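Long-range contacts in intimin adherence protein (PDB 3NCX), which probably mediates attachment of enterohaemorrhagic Escherichia coli to host cells by binding the bacterial receptor Tir: residues 30-35 / 67-72; 35-40 / 135-140. The protein carries 1 engineered substitution. All blocks are in the same frame, centred on the assembly; numbering follows the deposited sequence.

Both contacts lie where the Ig-like part of the chain meets the part related to C-type lectins, and Tyr35 belongs to both. Contact 1 sits nearer the chain centre and is mainly apolar around the Trp32 indole, with a leucine over its face, and more polar near Tyr35 and Asn70. Contact 2 lies farther out, partly at the surface: a histidine stack and a water mark its exposed side, while Tyr137 covers the buried backbone of Gly36. Strands 37-43 and 66-69, which carry one segment from each contact, are antiparallel neighbours. A hydrogen bond from Tyr140 OH to Gln34 O further joins the two regions.

Contact 1: 30-35 / 67-72; sequences NIWLQY and VTLNGK
Leu69 lies over one face of the Trp32 indole, while Gly71 meets the edge of the same ring. The two leucine methyls divide the face: CD1 sits 3.6 Å from Trp32 CD2, near the ring fusion, and Leu69 CD2 stands 3.8 Å from the centroid of the six-membered ring, only 14° off its normal, as a CH-pi contact requires. With its CG anti to the carbonyl carbon (chi1 -68°), Trp32 turns the indole across the leucine side chain at about a right angle. At the edge, Gly71 O lies near the ring plane, 3.4 Å from Trp32 CZ3. The Tyr35 ring has Gln34 CG over one face, 3.5 Å above the plane. Along its edge come Thr68 CG2 and the amide of Asn70, whose OD1 is 3.7 Å from Tyr35 CD2; the amide plane is tilted well away from that of the ring. A hydrogen bond of Asn70 ND2 to Thr56 O fixes that amide from its other end.

In fold terms the contact bridges two sheets. Strand 32-33 runs parallel to strand 97-103 of the lectin-like part, whereas 66-69 pairs with 37-43 in the Ig-like sheet. The backbones meet where Tyr35 N donates to Leu69 O over 2.8 Å; at 129° this hydrogen bond is bent and weak. Tyr35 CA adds a C-H...O contact to Leu69 O at 3.1 Å. Beside it Thr68 CG2 packs 3.9 Å from Tyr35 CA, and Thr68 OG1 is hydrogen-bonded to Gln37 NE2.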
ATOM      1  N   ASN A  30      -4.365   5.778  -6.330  1.00 22.81           N
ATOM      2  CA  ASN A  30      -4.975   6.760  -5.443  1.00 17.80           C
ATOM      3  C   ASN A  30      -5.270   6.158  -4.074  1.00 20.01           C
ATOM      4  O   ASN A  30      -5.050   6.794  -3.047  1.00 21.39           O
ATOM      5  CB  ASN A  30      -6.259   7.312  -6.060  1.00 24.87           C
ATOM      6  CG  ASN A  30      -7.059   8.152  -5.085  1.00 44.61           C
ATOM      7  OD1 ASN A  30      -6.513   8.709  -4.132  1.00 38.18           O
ATOM      8  ND2 ASN A  30      -8.365   8.243  -5.317  1.00 45.91           N
ATOM      9  N   ILE A  31      -5.773   4.930  -4.068  1.00 22.39           N
ATOM     10  CA  ILE A  31      -6.034   4.224  -2.818  1.00 21.52           C
ATOM     11  C   ILE A  31      -4.814   3.404  -2.410  1.00 19.62           C
ATOM     12  O   ILE A  31      -4.152   2.795  -3.251  1.00 15.70           O
ATOM     13  CB  ILE A  31      -7.281   3.324  -2.916  1.00 17.11           C
ATOM     14  CG1 ILE A  31      -7.149   2.344  -4.083  1.00 18.86           C
ATOM     15  CG2 ILE A  31      -8.531   4.172  -3.079  1.00 17.16           C
ATOM     16  CD1 ILE A  31      -8.335   1.413  -4.237  1.00 17.59           C
ATOM     17  N   TRP A  32      -4.515   3.397  -1.116  1.00 20.38           N
ATOM     18  CA  TRP A  32      -3.288   2.780  -0.636  1.00 17.41           C
ATOM     19  C   TRP A  32      -3.501   1.524   0.199  1.00 17.67           C
ATOM     20  O   TRP A  32      -4.483   1.399   0.930  1.00 22.31           O
ATOM     21  CB  TRP A  32      -2.469   3.783   0.181  1.00 15.95           C
ATOM     22  CG  TRP A  32      -1.893   4.907  -0.622  1.00 22.04           C
ATOM     23  CD1 TRP A  32      -2.062   5.140  -1.957  1.00 18.51           C
ATOM     24  CD2 TRP A  32      -1.047   5.955  -0.135  1.00 22.55           C
ATOM     25  NE1 TRP A  32      -1.374   6.270  -2.331  1.00 20.75           N
ATOM     26  CE2 TRP A  32      -0.743   6.789  -1.229  1.00 23.38           C
ATOM     27  CE3 TRP A  32      -0.518   6.268   1.120  1.00 19.53           C
ATOM     28  CZ2 TRP A  32       0.064   7.915  -1.105  1.00 25.03           C
ATOM     29  CZ3 TRP A  32       0.282   7.386   1.242  1.00 20.03           C
ATOM     30  CH2 TRP A  32       0.567   8.197   0.137  1.00 23.67           C
ATOM     31  N   LEU A  33      -2.565   0.592   0.065  1.00 15.90           N
ATOM     32  CA  LEU A  33      -2.397  -0.484   1.025  1.00 16.68           C
ATOM     33  C   LEU A  33      -1.198  -0.121   1.882  1.00 14.72           C
ATOM     34  O   LEU A  33      -0.098   0.065   1.360  1.00 12.39           O
ATOM     35  CB  LEU A  33      -2.125  -1.806   0.313  1.00 15.41           C
ATOM     36  CG  LEU A  33      -1.532  -2.887   1.219  1.00  9.28           C
ATOM     37  CD1 LEU A  33      -2.508  -3.249   2.328  1.00  9.56           C
ATOM     38  CD2 LEU A  33      -1.137  -4.116   0.417  1.00 11.35           C
ATOM     39  N   GLN A  34      -1.397  -0.003   3.191  1.00 16.07           N
ATOM     40  CA  GLN A  34      -0.283   0.336   4.067  1.00 17.63           C
ATOM     41  C   GLN A  34       0.834  -0.684   3.894  1.00 19.94           C
ATOM     42  O   GLN A  34       0.596  -1.891   3.944  1.00 15.09           O
ATOM     43  CB  GLN A  34      -0.715   0.400   5.531  1.00 13.82           C
ATOM     44  CG  GLN A  34       0.382   0.903   6.458  1.00 16.15           C
ATOM     45  CD  GLN A  34      -0.048   0.950   7.911  1.00 22.09           C
ATOM     46  OE1 GLN A  34       0.325   1.860   8.651  1.00 16.87           O
ATOM     47  NE2 GLN A  34      -0.831  -0.039   8.328  1.00 22.34           N
ATOM     48  N   TYR A  35       2.048  -0.185   3.675  1.00 20.81           N
ATOM     49  CA  TYR A  35       3.225  -1.031   3.500  1.00 15.67           C
ATOM     50  C   TYR A  35       3.280  -1.631   2.102  1.00 17.59           C
ATOM     51  O   TYR A  35       4.063  -2.543   1.838  1.00 21.38           O
ATOM     52  CB  TYR A  35       3.274  -2.120   4.572  1.00 16.83           C
ATOM     53  CG  TYR A  35       3.254  -1.565   5.977  1.00 22.28           C
ATOM     54  CD1 TYR A  35       2.394  -2.080   6.938  1.00 21.27           C
ATOM     55  CD2 TYR A  35       4.096  -0.522   6.342  1.00 19.28           C
ATOM     56  CE1 TYR A  35       2.372  -1.571   8.223  1.00 21.55           C
ATOM     57  CE2 TYR A  35       4.082  -0.008   7.624  1.00 22.52           C
ATOM     58  CZ  TYR A  35       3.218  -0.536   8.561  1.00 18.39           C
ATOM     59  OH  TYR A  35       3.200  -0.028   9.838  1.00 17.49           O
ATOM     60  N   VAL A  67       9.980   2.042  -2.828  1.00 25.52           N
ATOM     61  CA  VAL A  67       9.352   2.894  -1.828  1.00 18.80           C
ATOM     62  C   VAL A  67       8.293   2.128  -1.045  1.00 20.65           C
ATOM     63  O   VAL A  67       7.458   1.434  -1.627  1.00 19.00           O
ATOM     64  CB  VAL A  67       8.699   4.132  -2.474  1.00 14.72           C
ATOM     65  CG1 VAL A  67       7.980   4.964  -1.423  1.00 17.87           C
ATOM     66  CG2 VAL A  67       9.744   4.964  -3.196  1.00 16.14           C
ATOM     67  N   THR A  68       8.334   2.259   0.276  1.00 21.89           N
ATOM     68  CA  THR A  68       7.343   1.631   1.139  1.00 21.81           C
ATOM     69  C   THR A  68       6.451   2.680   1.797  1.00 19.80           C
ATOM     70  O   THR A  68       6.937   3.591   2.466  1.00 21.04           O
ATOM     71  CB  THR A  68       8.011   0.764   2.225  1.00 19.05           C
ATOM     72  OG1 THR A  68       8.732  -0.308   1.606  1.00 16.91           O
ATOM     73  CG2 THR A  68       6.964   0.186   3.164  1.00 19.55           C
ATOM     74  N   LEU A  69       5.144   2.551   1.594  1.00 19.46           N
ATOM     75  CA  LEU A  69       4.183   3.461   2.204  1.00 20.35           C
ATOM     76  C   LEU A  69       4.010   3.131   3.682  1.00 22.52           C
ATOM     77  O   LEU A  69       3.864   1.968   4.054  1.00 20.13           O
ATOM     78  CB  LEU A  69       2.839   3.388   1.479  1.00 18.39           C
ATOM     79  CG  LEU A  69       2.851   3.898   0.036  1.00 18.18           C
ATOM     80  CD1 LEU A  69       1.553   3.557  -0.681  1.00 18.89           C
ATOM     81  CD2 LEU A  69       3.110   5.396   0.007  1.00 17.87           C
ATOM     82  N   ASN A  70       4.032   4.159   4.524  1.00 25.89           N
ATOM     83  CA  ASN A  70       3.973   3.956   5.965  1.00 19.70           C
ATOM     84  C   ASN A  70       2.811   4.688   6.627  1.00 22.30           C
ATOM     85  O   ASN A  70       2.312   4.261   7.668  1.00 21.65           O
ATOM     86  CB  ASN A  70       5.293   4.376   6.616  1.00 17.29           C
ATOM     87  CG  ASN A  70       6.479   3.576   6.106  1.00 23.04           C
ATOM     88  OD1 ASN A  70       6.373   2.375   5.852  1.00 19.20           O
ATOM     89  ND2 ASN A  70       7.619   4.242   5.953  1.00 25.35           N
ATOM     90  N   GLY A  71       2.382   5.791   6.022  1.00 21.78           N
ATOM     91  CA  GLY A  71       1.331   6.601   6.608  1.00 21.50           C
ATOM     92  C   GLY A  71       0.551   7.429   5.607  1.00 21.53           C
ATOM     93  O   GLY A  71       1.070   7.818   4.562  1.00 19.09           O
ATOM     94  N   LYS A  72      -0.705   7.701   5.941  1.00 20.19           N
ATOM     95  CA  LYS A  72      -1.580   8.501   5.097  1.00 22.88           C
ATOM     96  C   LYS A  72      -1.093   9.946   5.044  1.00 26.01           C
ATOM     97  O   LYS A  72      -1.030  10.625   6.068  1.00 27.91           O
ATOM     98  CB  LYS A  72      -3.010   8.449   5.637  1.00 24.43           C
ATOM     99  CG  LYS A  72      -4.069   9.039   4.716  1.00 19.22           C
ATOM    100  CD  LYS A  72      -5.406   9.146   5.440  1.00 18.31           C
ATOM    101  CE  LYS A  72      -6.563   9.316   4.472  1.00 18.76           C
ATOM    102  NZ  LYS A  72      -6.433  10.544   3.648  1.00 20.55           N
TER

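Contact 2: 35-40 / 135-140; sequences YGQFKL and NKYSHY
A single water joins Tyr35 and His139, donating to Tyr35 O at 2.8 Å and accepting from His139 N at 2.9 Å. It thereby links the two backbones beside a stack of their side chains. The Tyr35 and His139 rings lie face to face, with centroids 3.7 Å apart and planes inclined by 15°; CG of His139, anti to its own backbone N (chi1 -160°), carries the imidazole over the phenol. The histidine covers the face of the Tyr35 ring turned away from Gln34 CG, so the phenol is sandwiched. Tyr140 comes at the edge of this ring with its OH, near the plane, though that hydroxyl is hydrogen-bonded to Gln34 O; Tyr140 CE1 packs 4.0 Å from Tyr35 CB.

Tyr137 covers Gly36, just before the strand. Gly36 CA stands over one face of its ring, 4.1 Å from the centroid, a CH-pi contact that applies the tyrosine to bare main chain. The side chains of Gln37 and Tyr137 run antiparallel alongside one another, bringing Gln37 CB 3.6 Å from Tyr137 CD2. Beyond this the glutamine chain runs extended, and its OE1 receives Ser138 N over 3.4 Å; the bond is straight, at 179°, but long and weak. Gln37 NE2 has its stronger partner in Thr68 OG1, so one amide ties the loop to the neighbouring strand. Within 135-140, Tyr140 N bonds to Tyr137 O over 2.9 Å, holding the turn that presents both tyrosines and the histidine.

The loop 135-140, which follows helix 121-131, thus lies against the start of strand 37-43: Tyr137 OH bonds back to Trp131 O at the helix end, its ring touches Ile19 of strand 17-19, and strand 66-69 flanks Gln37.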
ATOM      1  N   TYR A  35       2.048  -0.185   3.675  1.00 20.81           N
ATOM      2  CA  TYR A  35       3.225  -1.031   3.500  1.00 15.67           C
ATOM      3  C   TYR A  35       3.280  -1.631   2.102  1.00 17.59           C
ATOM      4  O   TYR A  35       4.063  -2.543   1.838  1.00 21.38           O
ATOM      5  CB  TYR A  35       3.274  -2.120   4.572  1.00 16.83           C
ATOM      6  CG  TYR A  35       3.254  -1.565   5.977  1.00 22.28           C
ATOM      7  CD1 TYR A  35       2.394  -2.080   6.938  1.00 21.27           C
ATOM      8  CD2 TYR A  35       4.096  -0.522   6.342  1.00 19.28           C
ATOM      9  CE1 TYR A  35       2.372  -1.571   8.223  1.00 21.55           C
ATOM     10  CE2 TYR A  35       4.082  -0.008   7.624  1.00 22.52           C
ATOM     11  CZ  TYR A  35       3.218  -0.536   8.561  1.00 18.39           C
ATOM     12  OH  TYR A  35       3.200  -0.028   9.838  1.00 17.49           O
ATOM     13  N   GLY A  36       2.440  -1.114   1.210  1.00 14.25           N
ATOM     14  CA  GLY A  36       2.533  -1.450  -0.197  1.00 14.88           C
ATOM     15  C   GLY A  36       3.828  -0.881  -0.739  1.00 18.71           C
ATOM     16  O   GLY A  36       4.360   0.084  -0.187  1.00 17.44           O
ATOM     17  N   GLN A  37       4.344  -1.469  -1.813  1.00 15.91           N
ATOM     18  CA  GLN A  37       5.660  -1.085  -2.314  1.00 16.05           C
ATOM     19  C   GLN A  37       5.701  -0.870  -3.824  1.00 18.16           C
ATOM     20  O   GLN A  37       4.938  -1.483  -4.573  1.00 19.74           O
ATOM     21  CB  GLN A  37       6.699  -2.125  -1.897  1.00 17.71           C
ATOM     22  CG  GLN A  37       6.800  -2.304  -0.391  1.00 19.02           C
ATOM     23  CD  GLN A  37       7.756  -3.406   0.005  1.00 14.51           C
ATOM     24  OE1 GLN A  37       7.770  -4.478  -0.597  1.00 15.21           O
ATOM     25  NE2 GLN A  37       8.569  -3.146   1.021  1.00 17.29           N
ATOM     26  N   PHE A  38       6.603   0.002  -4.262  1.00 15.91           N
ATOM     27  CA  PHE A  38       6.747   0.308  -5.681  1.00 19.90           C
ATOM     28  C   PHE A  38       8.131   0.862  -6.016  1.00 19.98           C
ATOM     29  O   PHE A  38       8.779   1.494  -5.181  1.00 16.68           O
ATOM     30  CB  PHE A  38       5.655   1.280  -6.137  1.00 17.48           C
ATOM     31  CG  PHE A  38       5.649   2.586  -5.392  1.00 17.50           C
ATOM     32  CD1 PHE A  38       6.243   3.712  -5.937  1.00 16.84           C
ATOM     33  CD2 PHE A  38       5.040   2.690  -4.152  1.00 17.34           C
ATOM     34  CE1 PHE A  38       6.236   4.916  -5.255  1.00 20.21           C
ATOM     35  CE2 PHE A  38       5.028   3.892  -3.465  1.00 11.78           C
ATOM     36  CZ  PHE A  38       5.627   5.005  -4.018  1.00 14.05           C
ATOM     37  N   LYS A  39       8.574   0.619  -7.245  1.00 21.50           N
ATOM     38  CA  LYS A  39       9.903   1.030  -7.686  1.00 22.49           C
ATOM     39  C   LYS A  39       9.851   2.303  -8.522  1.00 20.54           C
ATOM     40  O   LYS A  39       9.312   2.307  -9.629  1.00 18.71           O
ATOM     41  CB  LYS A  39      10.555  -0.083  -8.510  1.00 24.44           C
ATOM     42  CG  LYS A  39      10.545  -1.449  -7.848  1.00 25.81           C
ATOM     43  CD  LYS A  39      11.689  -1.607  -6.861  1.00 36.94           C
ATOM     44  CE  LYS A  39      13.033  -1.588  -7.572  1.00 43.11           C
ATOM     45  NZ  LYS A  39      14.154  -1.907  -6.645  1.00 40.70           N
ATOM     46  N   LEU A  40      10.417   3.383  -7.990  1.00 19.37           N
ATOM     47  CA  LEU A  40      10.576   4.614  -8.753  1.00 17.86           C
ATOM     48  C   LEU A  40      11.718   4.455  -9.753  1.00 22.00           C
ATOM     49  O   LEU A  40      12.801   3.993  -9.397  1.00 21.31           O
ATOM     50  CB  LEU A  40      10.847   5.797  -7.823  1.00 19.00           C
ATOM     51  CG  LEU A  40       9.669   6.274  -6.971  1.00 19.53           C
ATOM     52  CD1 LEU A  40      10.124   7.300  -5.948  1.00 13.26           C
ATOM     53  CD2 LEU A  40       8.565   6.841  -7.852  1.00 13.79           C
ATOM     54  N   ASN A 135       0.471 -10.315   0.507  1.00 21.75           N
ATOM     55  CA  ASN A 135       1.678 -11.029   0.916  1.00 19.18           C
ATOM     56  C   ASN A 135       2.841 -10.908  -0.070  1.00 21.90           C
ATOM     57  O   ASN A 135       3.955 -11.341   0.217  1.00 27.48           O
ATOM     58  CB  ASN A 135       1.370 -12.501   1.213  1.00 15.73           C
ATOM     59  CG  ASN A 135       0.845 -13.250   0.002  1.00 17.79           C
ATOM     60  OD1 ASN A 135       0.711 -14.472   0.029  1.00 20.76           O
ATOM     61  ND2 ASN A 135       0.552 -12.521  -1.068  1.00 21.11           N
ATOM     62  N   LYS A 136       2.581 -10.313  -1.230  1.00 16.82           N
ATOM     63  CA  LYS A 136       3.645 -10.055  -2.190  1.00 24.28           C
ATOM     64  C   LYS A 136       4.505  -8.883  -1.727  1.00 22.18           C
ATOM     65  O   LYS A 136       5.478  -8.512  -2.385  1.00 18.16           O
ATOM     66  CB  LYS A 136       3.074  -9.784  -3.583  1.00 25.31           C
ATOM     67  CG  LYS A 136       2.586 -11.029  -4.306  1.00 22.34           C
ATOM     68  CD  LYS A 136       2.202 -10.711  -5.739  1.00 24.39           C
ATOM     69  CE  LYS A 136       1.925 -11.976  -6.532  1.00 37.24           C
ATOM     70  NZ  LYS A 136       3.104 -12.887  -6.553  1.00 35.22           N
ATOM     71  N   TYR A 137       4.137  -8.306  -0.587  1.00 17.64           N
ATOM     72  CA  TYR A 137       4.876  -7.186  -0.019  1.00 18.22           C
ATOM     73  C   TYR A 137       5.595  -7.598   1.263  1.00 22.06           C
ATOM     74  O   TYR A 137       5.102  -8.432   2.028  1.00 20.11           O
ATOM     75  CB  TYR A 137       3.947  -5.993   0.221  1.00 15.63           C
ATOM     76  CG  TYR A 137       3.336  -5.462  -1.056  1.00 19.07           C
ATOM     77  CD1 TYR A 137       2.071  -5.862  -1.464  1.00 17.21           C
ATOM     78  CD2 TYR A 137       4.035  -4.578  -1.866  1.00 19.68           C
ATOM     79  CE1 TYR A 137       1.514  -5.386  -2.637  1.00 17.34           C
ATOM     80  CE2 TYR A 137       3.487  -4.098  -3.041  1.00 20.28           C
ATOM     81  CZ  TYR A 137       2.228  -4.504  -3.423  1.00 18.03           C
ATOM     82  OH  TYR A 137       1.683  -4.025  -4.593  1.00 12.54           O
ATOM     83  N   SER A 138       6.766  -7.011   1.480  1.00 15.13           N
ATOM     84  CA  SER A 138       7.644  -7.396   2.577  1.00 18.45           C
ATOM     85  C   SER A 138       6.922  -7.530   3.914  1.00 19.64           C
ATOM     86  O   SER A 138       7.127  -8.497   4.649  1.00 21.56           O
ATOM     87  CB  SER A 138       8.791  -6.391   2.706  1.00 13.32           C
ATOM     88  OG  SER A 138       9.546  -6.636   3.875  1.00 18.66           O
ATOM     89  N   HIS A 139       6.074  -6.556   4.219  1.00 21.54           N
ATOM     90  CA  HIS A 139       5.430  -6.475   5.524  1.00 19.99           C
ATOM     91  C   HIS A 139       4.437  -7.610   5.768  1.00 18.11           C
ATOM     92  O   HIS A 139       4.047  -7.862   6.907  1.00 17.36           O
ATOM     93  CB  HIS A 139       4.732  -5.122   5.677  1.00 19.21           C
ATOM     94  CG  HIS A 139       4.446  -4.744   7.098  1.00 21.55           C
ATOM     95  ND1 HIS A 139       3.319  -5.164   7.767  1.00 23.81           N
ATOM     96  CD2 HIS A 139       5.140  -3.977   7.971  1.00 20.43           C
ATOM     97  CE1 HIS A 139       3.332  -4.677   8.997  1.00 22.96           C
ATOM     98  NE2 HIS A 139       4.426  -3.953   9.144  1.00 19.98           N
ATOM     99  N   TYR A 140       4.039  -8.299   4.699  1.00 22.30           N
ATOM    100  CA  TYR A 140       3.014  -9.338   4.795  1.00 19.89           C
ATOM    101  C   TYR A 140       3.472 -10.698   4.258  1.00 20.91           C
ATOM    102  O   TYR A 140       2.685 -11.642   4.203  1.00 18.31           O
ATOM    103  CB  TYR A 140       1.753  -8.912   4.038  1.00 14.91           C
ATOM    104  CG  TYR A 140       1.184  -7.574   4.452  1.00 12.81           C
ATOM    105  CD1 TYR A 140       1.347  -6.452   3.651  1.00 14.64           C
ATOM    106  CD2 TYR A 140       0.477  -7.434   5.638  1.00 18.53           C
ATOM    107  CE1 TYR A 140       0.822  -5.226   4.020  1.00 16.49           C
ATOM    108  CE2 TYR A 140      -0.049  -6.211   6.018  1.00 15.56           C
ATOM    109  CZ  TYR A 140       0.125  -5.111   5.205  1.00 17.76           C
ATOM    110  OH  TYR A 140      -0.398  -3.893   5.577  1.00 12.99           O
TER
HETATM  111  O   HOH W   1       6.206  -3.967   2.952  1.00 14.31           O